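PDB 2INC: toluene, o-xylene monooxygenase oxygenase subunit, which probably serves as the helical, ferritin-like partner of the diiron-containing catalytic subunit in the hydroxylase complex that oxidises toluene and o-xylene. Local coordinates for residues V24-H29 with A141-N146; D57-H62 with A205-E210; D63-F68 with S262-M267. All blocks are in the same frame, centred on the assembly; numbering follows the deposited sequence.

Contact 1 (V24-H29 with A141-N146); sequences VSTNLH and ASTITN
S142 sets its OG between its own backbone N and carbonyl carbon (chi1 60°), and this turns the hydroxyl to the backbone of S25 and L28. The site is the N-terminal turn of helix 142-172, a long helix of the ferritin-like bundle, with A141 as its N-cap residue. The partner is the chain leaving helix 20-25. S142 OG donates to S25 O at 2.6 Å, from 27° outside the carbonyl plane. It also accepts from L28 N at 3.0 Å, with an N-H...O angle of 156°. These two bonds tie one hydroxyl to both ends of the turn S25-L28. L28 CB packs beside S142 CB at 3.6 Å. H29 lays one ring face over S142; the S142 CB to ring centroid distance is 4.3 Å, a CH-pi contact near the ring normal. With an alanine in place of S142, S25 O would probably be left without this donor and L28 N without this acceptor, with the turn less firmly held to the helix.

T143 extends the contact on the next position. Its CG2 lies anti to the carbonyl carbon and comes to 3.9 Å from T26 CG2, and it also touches S25 O. Its hydroxyl is turned to F68 O. S25 OG has its main protein partner in Y21 O and also accepts from a water at 2.7 Å. Another protein chain of the assembly covers much of this site. Its polar side chains bond T26 O and N27 O, and an aromatic one packs on L28. A further water serves the start of the helix: it accepts from H29 N and, at 2.8 Å, from S142 N.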
loop_
_atom_site.group_PDB
_atom_site.type_symbol
_atom_site.label_atom_id
_atom_site.label_comp_id
_atom_site.label_asym_id
_atom_site.label_seq_id
_atom_site.Cartn_x
_atom_site.Cartn_y
_atom_site.Cartn_z
ATOM N N VAL B 24 -9.351 14.376 -10.958
ATOM C CA VAL B 24 -10.469 13.552 -10.422
ATOM C C VAL B 24 -11.701 14.327 -10.003
ATOM O O VAL B 24 -12.702 13.689 -9.595
ATOM C CB VAL B 24 -10.011 12.697 -9.219
ATOM C CG1 VAL B 24 -8.755 11.863 -9.577
ATOM C CG2 VAL B 24 -9.657 13.603 -8.012
ATOM N N SER B 25 -11.668 15.661 -10.116
ATOM C CA SER B 25 -12.723 16.532 -9.534
ATOM C C SER B 25 -13.509 17.379 -10.502
ATOM O O SER B 25 -14.588 17.891 -10.130
ATOM C CB SER B 25 -12.162 17.478 -8.464
ATOM O OG SER B 25 -11.326 16.745 -7.598
ATOM N N THR B 26 -12.963 17.601 -11.706
ATOM C CA THR B 26 -13.516 18.642 -12.556
ATOM C C THR B 26 -14.495 18.136 -13.616
ATOM O O THR B 26 -14.287 17.078 -14.225
ATOM C CB THR B 26 -12.389 19.467 -13.249
ATOM O OG1 THR B 26 -11.518 18.565 -13.943
ATOM C CG2 THR B 26 -11.561 20.169 -12.201
ATOM N N ASN B 27 -15.552 18.919 -13.829
ATOM C CA ASN B 27 -16.413 18.771 -14.986
ATOM C C ASN B 27 -17.055 17.439 -14.981
ATOM O O ASN B 27 -17.148 16.803 -16.063
ATOM C CB ASN B 27 -15.627 18.967 -16.295
ATOM C CG ASN B 27 -15.237 20.419 -16.501
ATOM O OD1 ASN B 27 -15.608 21.038 -17.485
ATOM N ND2 ASN B 27 -14.537 20.976 -15.545
ATOM N N LEU B 28 -17.562 17.012 -13.799
ATOM C CA LEU B 28 -18.126 15.653 -13.683
ATOM C C LEU B 28 -19.649 15.568 -13.723
ATOM O O LEU B 28 -20.172 14.491 -13.998
ATOM C CB LEU B 28 -17.627 14.945 -12.366
ATOM C CG LEU B 28 -16.091 14.943 -12.218
ATOM C CD1 LEU B 28 -15.673 14.402 -10.935
ATOM C CD2 LEU B 28 -15.449 14.160 -13.376
ATOM N N HIS B 29 -20.371 16.657 -13.410
ATOM C CA HIS B 29 -21.827 16.615 -13.486
ATOM C C HIS B 29 -22.182 16.671 -14.952
ATOM O O HIS B 29 -21.591 17.457 -15.709
ATOM C CB HIS B 29 -22.490 17.779 -12.765
ATOM C CG HIS B 29 -22.359 17.691 -11.276
ATOM N ND1 HIS B 29 -22.446 18.786 -10.442
ATOM C CD2 HIS B 29 -22.188 16.618 -10.473
ATOM C CE1 HIS B 29 -22.285 18.397 -9.193
ATOM N NE2 HIS B 29 -22.146 17.082 -9.181
ATOM N N ALA B 141 -21.575 22.502 -10.174
ATOM C CA ALA B 141 -20.257 22.084 -10.627
ATOM C C ALA B 141 -19.772 21.024 -9.649
ATOM O O ALA B 141 -19.934 21.184 -8.422
ATOM C CB ALA B 141 -19.316 23.205 -10.589
ATOM N N SER B 142 -19.110 19.994 -10.174
ATOM C CA SER B 142 -18.549 18.922 -9.335
ATOM C C SER B 142 -17.524 19.398 -8.306
ATOM O O SER B 142 -17.407 18.827 -7.203
ATOM C CB SER B 142 -18.010 17.786 -10.217
ATOM O OG SER B 142 -16.996 18.262 -11.089
ATOM N N THR B 143 -16.785 20.449 -8.603
ATOM C CA THR B 143 -15.811 20.944 -7.635
ATOM C C THR B 143 -16.510 21.692 -6.481
ATOM O O THR B 143 -16.008 21.667 -5.360
ATOM C CB THR B 143 -14.768 21.901 -8.248
ATOM O OG1 THR B 143 -15.470 22.862 -9.052
ATOM C CG2 THR B 143 -13.741 21.123 -9.089
ATOM N N ILE B 144 -17.679 22.286 -6.735
ATOM C CA ILE B 144 -18.477 22.891 -5.656
ATOM C C ILE B 144 -19.104 21.733 -4.859
ATOM O O ILE B 144 -18.991 21.696 -3.633
ATOM C CB ILE B 144 -19.587 23.780 -6.194
ATOM C CG1 ILE B 144 -18.999 24.960 -6.957
ATOM C CG2 ILE B 144 -20.454 24.345 -5.051
ATOM C CD1 ILE B 144 -20.129 25.721 -7.744
ATOM N N THR B 145 -19.754 20.802 -5.545
ATOM C CA THR B 145 -20.257 19.583 -4.875
ATOM C C THR B 145 -19.240 18.858 -3.952
ATOM O O THR B 145 -19.592 18.473 -2.823
ATOM C CB THR B 145 -20.822 18.569 -5.896
ATOM O OG1 THR B 145 -22.033 19.083 -6.415
ATOM C CG2 THR B 145 -21.065 17.211 -5.206
ATOM N N ASN B 146 -17.992 18.681 -4.394
ATOM C CA ASN B 146 -17.033 17.965 -3.575
ATOM C C ASN B 146 -16.693 18.699 -2.275
ATOM O O ASN B 146 -16.549 18.049 -1.258
ATOM C CB ASN B 146 -15.765 17.648 -4.331
ATOM C CG ASN B 146 -15.949 16.597 -5.395
ATOM O OD1 ASN B 146 -15.000 16.297 -6.113
ATOM N ND2 ASN B 146 -17.169 16.038 -5.516
HETATM O O HOH W 1 -14.867 13.830 -7.867
HETATM O O HOH W 2 -12.229 16.559 -5.021
HETATM O O HOH W 3 -15.629 21.384 -12.020
HETATM O O HOH W 4 -19.499 19.615 -12.899
#

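Contact 2 (D57-H62 with A205-E210); sequences DSPLKH and AWDWGE
S58 reaches across to D207, the N-cap of helix 208-237, and to W208. Its CB lies 3.7 Å from W208 CD1, at an oblique angle to the indole, and also touches the D207 carboxylate. The torsion chi1 of 179° carries OG away from the backbone N. S58 OG then donates to D207 OD2 at 2.8 Å. L60 N turns back to the same hydroxyl in a weak bond of 3.3 Å to S58 OG.

D207 OD2 takes S58 OG on the syn lone pair, the side of OD1. E210 N meets D207 OD2 at 3.1 Å on the anti side. The donor is 19° out of the carboxylate plane, and the N-H is nearly straight (165°). G209 N adds a weak, bent bond to OD2. One oxygen thus caps the helix and holds the loop after helix 46-56. The helix N-terminus would probably favour the charged form of this carboxylate. P59 CD rests on the other oxygen, OD1.

The apolar half lies beside this cap. L60 and W208 cross at about a right angle, and L60 CD2 meets W208 CH2 at 3.7 Å. The same methyl lies 4.0 Å from G209 CA. G209 has no side chain, and a beta carbon there would crowd L60 CB and S58 OG. W65 packs edge-to-face with W208, and L264 of helix 241-268 touches the indole too. At the indole edge, in its plane, a water accepts from W208 NE1 at 3.1 Å and donates to L60 O at 2.6 Å.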
loop_
_atom_site.group_PDB
_atom_site.type_symbol
_atom_site.label_atom_id
_atom_site.label_comp_id
_atom_site.label_asym_id
_atom_site.label_seq_id
_atom_site.Cartn_x
_atom_site.Cartn_y
_atom_site.Cartn_z
ATOM N N ASP B 57 -32.177 28.031 -12.447
ATOM C CA ASP B 57 -32.789 29.375 -12.332
ATOM C C ASP B 57 -32.340 30.224 -11.148
ATOM O O ASP B 57 -32.954 31.284 -10.872
ATOM C CB ASP B 57 -34.281 29.264 -12.311
ATOM C CG ASP B 57 -34.834 28.818 -13.638
ATOM O OD1 ASP B 57 -34.070 28.798 -14.657
ATOM O OD2 ASP B 57 -36.023 28.444 -13.652
ATOM N N SER B 58 -31.288 29.793 -10.449
ATOM C CA SER B 58 -30.833 30.535 -9.283
ATOM C C SER B 58 -30.389 31.917 -9.758
ATOM O O SER B 58 -29.747 32.025 -10.804
ATOM C CB SER B 58 -29.663 29.836 -8.600
ATOM O OG SER B 58 -29.228 30.580 -7.476
ATOM N N PRO B 59 -30.745 32.974 -8.997
ATOM C CA PRO B 59 -30.205 34.316 -9.311
ATOM C C PRO B 59 -28.704 34.469 -9.140
ATOM O O PRO B 59 -28.130 35.459 -9.626
ATOM C CB PRO B 59 -30.935 35.239 -8.323
ATOM C CG PRO B 59 -31.460 34.335 -7.252
ATOM C CD PRO B 59 -31.697 32.995 -7.875
ATOM N N LEU B 60 -28.059 33.544 -8.417
ATOM C CA LEU B 60 -26.591 33.539 -8.348
ATOM C C LEU B 60 -26.006 32.933 -9.630
ATOM O O LEU B 60 -26.096 31.727 -9.856
ATOM C CB LEU B 60 -26.125 32.745 -7.126
ATOM C CG LEU B 60 -24.642 32.863 -6.783
ATOM C CD1 LEU B 60 -24.344 34.275 -6.233
ATOM C CD2 LEU B 60 -24.267 31.804 -5.708
ATOM N N LYS B 61 -25.363 33.756 -10.453
ATOM C CA LYS B 61 -25.065 33.354 -11.820
ATOM C C LYS B 61 -23.593 33.349 -12.145
ATOM O O LYS B 61 -22.854 34.149 -11.620
ATOM C CB LYS B 61 -25.825 34.240 -12.815
ATOM C CG LYS B 61 -27.298 33.915 -12.888
ATOM C CD LYS B 61 -28.003 34.981 -13.677
ATOM C CE LYS B 61 -29.449 35.056 -13.277
ATOM N NZ LYS B 61 -30.109 36.129 -14.062
ATOM N N HIS B 62 -23.172 32.410 -13.001
ATOM C CA HIS B 62 -21.817 32.406 -13.554
ATOM C C HIS B 62 -21.853 31.633 -14.864
ATOM O O HIS B 62 -22.660 30.719 -15.008
ATOM C CB HIS B 62 -20.839 31.763 -12.585
ATOM C CG HIS B 62 -19.418 32.150 -12.809
ATOM N ND1 HIS B 62 -18.665 31.643 -13.844
ATOM C CD2 HIS B 62 -18.610 32.997 -12.139
ATOM C CE1 HIS B 62 -17.445 32.147 -13.795
ATOM N NE2 HIS B 62 -17.384 32.971 -12.767
ATOM N N ALA B 205 -34.588 26.052 2.255
ATOM C CA ALA B 205 -34.160 27.009 1.232
ATOM C C ALA B 205 -33.539 26.211 0.046
ATOM O O ALA B 205 -32.352 25.850 0.127
ATOM C CB ALA B 205 -33.097 27.904 1.832
ATOM N N TRP B 206 -34.309 25.929 -1.018
ATOM C CA TRP B 206 -33.899 24.902 -1.986
ATOM C C TRP B 206 -33.001 25.409 -3.115
ATOM O O TRP B 206 -32.296 24.627 -3.766
ATOM C CB TRP B 206 -35.100 24.170 -2.591
ATOM C CG TRP B 206 -36.095 23.668 -1.637
ATOM C CD1 TRP B 206 -37.423 24.006 -1.603
ATOM C CD2 TRP B 206 -35.905 22.661 -0.634
ATOM N NE1 TRP B 206 -38.071 23.281 -0.623
ATOM C CE2 TRP B 206 -37.162 22.447 -0.017
ATOM C CE3 TRP B 206 -34.794 21.901 -0.214
ATOM C CZ2 TRP B 206 -37.338 21.537 1.020
ATOM C CZ3 TRP B 206 -34.955 20.999 0.802
ATOM C CH2 TRP B 206 -36.242 20.815 1.419
ATOM N N ASP B 207 -33.027 26.716 -3.343
ATOM C CA ASP B 207 -32.187 27.316 -4.351
ATOM C C ASP B 207 -30.743 27.081 -3.958
ATOM O O ASP B 207 -30.384 27.324 -2.810
ATOM C CB ASP B 207 -32.486 28.787 -4.390
ATOM C CG ASP B 207 -31.684 29.496 -5.424
ATOM O OD1 ASP B 207 -32.239 29.757 -6.503
ATOM O OD2 ASP B 207 -30.495 29.745 -5.180
ATOM N N TRP B 208 -29.904 26.618 -4.879
ATOM C CA TRP B 208 -28.560 26.225 -4.458
ATOM C C TRP B 208 -27.801 27.373 -3.817
ATOM O O TRP B 208 -27.109 27.179 -2.778
ATOM C CB TRP B 208 -27.768 25.553 -5.586
ATOM C CG TRP B 208 -27.040 26.494 -6.537
ATOM C CD1 TRP B 208 -27.515 27.016 -7.670
ATOM C CD2 TRP B 208 -25.721 27.023 -6.361
ATOM N NE1 TRP B 208 -26.561 27.837 -8.259
ATOM C CE2 TRP B 208 -25.454 27.852 -7.461
ATOM C CE3 TRP B 208 -24.732 26.843 -5.386
ATOM C CZ2 TRP B 208 -24.229 28.499 -7.634
ATOM C CZ3 TRP B 208 -23.502 27.519 -5.536
ATOM C CH2 TRP B 208 -23.282 28.348 -6.647
ATOM N N GLY B 209 -27.941 28.567 -4.413
ATOM C CA GLY B 209 -27.185 29.753 -3.937
ATOM C C GLY B 209 -27.724 30.239 -2.605
ATOM O O GLY B 209 -26.977 30.635 -1.721
ATOM N N GLU B 210 -29.032 30.211 -2.445
ATOM C CA GLU B 210 -29.603 30.504 -1.124
ATOM C C GLU B 210 -29.198 29.499 -0.063
ATOM O O GLU B 210 -28.966 29.874 1.107
ATOM C CB GLU B 210 -31.119 30.594 -1.149
ATOM C CG GLU B 210 -31.554 31.375 0.089
ATOM C CD GLU B 210 -33.041 31.657 0.162
ATOM O OE1 GLU B 210 -33.798 31.182 -0.712
ATOM O OE2 GLU B 210 -33.434 32.379 1.111
HETATM O O HOH W 5 -26.451 29.355 -10.921
#

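Contact 3 (D63-F68 with S262-M267)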
loop_
_atom_site.group_PDB
_atom_site.type_symbol
_atom_site.label_atom_id
_atom_site.label_comp_id
_atom_site.label_asym_id
_atom_site.label_seq_id
_atom_site.Cartn_x
_atom_site.Cartn_y
_atom_site.Cartn_z
ATOM N N ASP B 63 -21.023 31.973 -15.836
ATOM C CA ASP B 63 -21.111 31.222 -17.103
ATOM C C ASP B 63 -20.288 29.959 -17.068
ATOM O O ASP B 63 -20.397 29.154 -17.968
ATOM C CB ASP B 63 -20.618 32.005 -18.330
ATOM C CG ASP B 63 -21.311 33.328 -18.532
ATOM O OD1 ASP B 63 -20.694 34.201 -19.213
ATOM O OD2 ASP B 63 -22.451 33.517 -18.058
ATOM N N ASP B 64 -19.401 29.817 -16.081
ATOM C CA ASP B 64 -18.569 28.601 -15.981
ATOM C C ASP B 64 -18.327 28.168 -14.545
ATOM O O ASP B 64 -17.230 28.308 -14.040
ATOM C CB ASP B 64 -17.227 28.833 -16.648
ATOM C CG ASP B 64 -16.464 27.532 -16.887
ATOM O OD1 ASP B 64 -17.069 26.407 -16.816
ATOM O OD2 ASP B 64 -15.255 27.634 -17.174
ATOM N N TRP B 65 -19.348 27.626 -13.886
ATOM C CA TRP B 65 -19.167 27.230 -12.489
ATOM C C TRP B 65 -18.164 26.099 -12.369
ATOM O O TRP B 65 -17.577 25.888 -11.299
ATOM C CB TRP B 65 -20.484 26.760 -11.892
ATOM C CG TRP B 65 -21.443 27.883 -11.517
ATOM C CD1 TRP B 65 -22.701 28.078 -12.006
ATOM C CD2 TRP B 65 -21.214 28.925 -10.559
ATOM N NE1 TRP B 65 -23.280 29.187 -11.421
ATOM C CE2 TRP B 65 -22.398 29.717 -10.517
ATOM C CE3 TRP B 65 -20.133 29.267 -9.727
ATOM C CZ2 TRP B 65 -22.521 30.833 -9.705
ATOM C CZ3 TRP B 65 -20.262 30.397 -8.901
ATOM C CH2 TRP B 65 -21.459 31.166 -8.912
ATOM N N ASN B 66 -17.958 25.359 -13.452
ATOM C CA ASN B 66 -16.876 24.343 -13.466
ATOM C C ASN B 66 -15.449 24.834 -13.262
ATOM O O ASN B 66 -14.592 24.018 -12.920
ATOM C CB ASN B 66 -16.922 23.415 -14.684
ATOM C CG ASN B 66 -17.993 22.277 -14.545
ATOM O OD1 ASN B 66 -18.045 21.513 -13.562
ATOM N ND2 ASN B 66 -18.792 22.151 -15.571
ATOM N N ALA B 67 -15.201 26.141 -13.475
ATOM C CA ALA B 67 -13.913 26.741 -13.161
ATOM C C ALA B 67 -13.593 26.805 -11.653
ATOM O O ALA B 67 -12.458 27.043 -11.284
ATOM C CB ALA B 67 -13.779 28.135 -13.771
ATOM N N PHE B 68 -14.575 26.584 -10.793
ATOM C CA PHE B 68 -14.324 26.665 -9.371
ATOM C C PHE B 68 -13.307 25.628 -8.912
ATOM O O PHE B 68 -13.341 24.467 -9.342
ATOM C CB PHE B 68 -15.633 26.451 -8.567
ATOM C CG PHE B 68 -15.417 26.460 -7.065
ATOM C CD1 PHE B 68 -15.120 27.657 -6.401
ATOM C CD2 PHE B 68 -15.447 25.263 -6.316
ATOM C CE1 PHE B 68 -14.862 27.676 -5.005
ATOM C CE2 PHE B 68 -15.222 25.283 -4.930
ATOM C CZ PHE B 68 -14.936 26.460 -4.272
ATOM N N SER B 262 -15.393 31.093 1.106
ATOM C CA SER B 262 -14.818 32.352 0.708
ATOM C C SER B 262 -14.344 32.296 -0.764
ATOM O O SER B 262 -14.567 33.237 -1.513
ATOM C CB SER B 262 -13.702 32.763 1.679
ATOM O OG SER B 262 -13.160 33.988 1.233
ATOM N N ALA B 263 -13.759 31.174 -1.196
ATOM C CA ALA B 263 -13.310 31.058 -2.584
ATOM C C ALA B 263 -14.474 31.129 -3.533
ATOM O O ALA B 263 -14.376 31.760 -4.593
ATOM C CB ALA B 263 -12.469 29.812 -2.805
ATOM N N LEU B 264 -15.589 30.515 -3.152
ATOM C CA LEU B 264 -16.765 30.530 -3.999
ATOM C C LEU B 264 -17.399 31.928 -4.112
ATOM O O LEU B 264 -17.778 32.357 -5.194
ATOM C CB LEU B 264 -17.800 29.517 -3.513
ATOM C CG LEU B 264 -19.026 29.263 -4.430
ATOM C CD1 LEU B 264 -18.652 28.826 -5.833
ATOM C CD2 LEU B 264 -19.928 28.254 -3.799
ATOM N N VAL B 265 -17.525 32.622 -2.990
ATOM C CA VAL B 265 -18.070 33.985 -3.018
ATOM C C VAL B 265 -17.136 34.812 -3.914
ATOM O O VAL B 265 -17.612 35.582 -4.786
ATOM C CB VAL B 265 -18.164 34.578 -1.628
ATOM C CG1 VAL B 265 -18.271 36.140 -1.698
ATOM C CG2 VAL B 265 -19.349 33.971 -0.882
ATOM N N LYS B 266 -15.826 34.618 -3.745
ATOM C CA LYS B 266 -14.865 35.319 -4.584
ATOM C C LYS B 266 -15.192 35.134 -6.056
ATOM O O LYS B 266 -15.244 36.109 -6.859
ATOM C CB LYS B 266 -13.443 34.850 -4.299
ATOM C CG LYS B 266 -12.395 35.652 -5.053
ATOM C CD LYS B 266 -11.027 35.303 -4.615
ATOM C CE LYS B 266 -10.014 35.987 -5.504
ATOM N NZ LYS B 266 -8.656 35.359 -5.380
ATOM N N MET B 267 -15.364 33.869 -6.445
ATOM C CA MET B 267 -15.676 33.574 -7.826
ATOM C C MET B 267 -16.988 34.222 -8.244
ATOM O O MET B 267 -17.064 34.808 -9.311
ATOM C CB MET B 267 -15.692 32.068 -8.049
ATOM C CG MET B 267 -16.161 31.710 -9.420
ATOM S SD MET B 267 -16.089 29.923 -9.555
ATOM C CE MET B 267 -16.504 29.705 -11.271
#
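F68 and M267 form the dense part of this contact, with L264 and W65 beside them. A chi1 of 177° swings the F68 ring away from its own N and toward helix 241-268. There F68 CE1 comes to 3.5 Å from L264 N. L264 CD1 sits over one face of the F68 ring, 4.2 Å from the centroid, a CH-pi contact. The same methyl meets W65 CZ3 at 3.8 Å, so it lies between two aromatic rings.

M267 makes Met-aromatic contacts with both. Its sulfur is at the F68 edge, with SD 5.3 Å from the ring centroid, and is oblique to W65. M267 SD also touches F68 CB at 3.6 Å. The extended methionine chain brings the methyl to the start of the 3-10 turn 65-67; M267 CE lies 3.2 Å from D64 O, just before it. D64 O accepts a backbone hydrogen bond from A67 N; the methyl merely packs against it.

The solvent side is thinner. A67 is exposed, and its CB lies 4.0 Å from M267 CE. The D64 carboxylate stays off the helix. No hydrogen bond crosses the contact. On the inner side I144 and C147 of helix 142-172 touch F68.

Contacts 1 and 2 are buried, while contact 3 is partly buried with an exposed margin. Contacts 1 and 2 each involve the start of a helix, 142-172 and 208-237. Polar groups at the helix start are central to both, a hydroxyl in one and a carboxylate in the other, with an apolar L60-W208 patch in contact 2. Contact 3 meets the body of helix 241-268 and is apolar. Contacts 2 and 3 use successive parts of one loop, between helices 46-56 and 76-99. W208 and W65 join them. Packing of A141 on W65 joins contacts 1 and 3. Another protein chain covers much of contact 1 but does not touch contact 3.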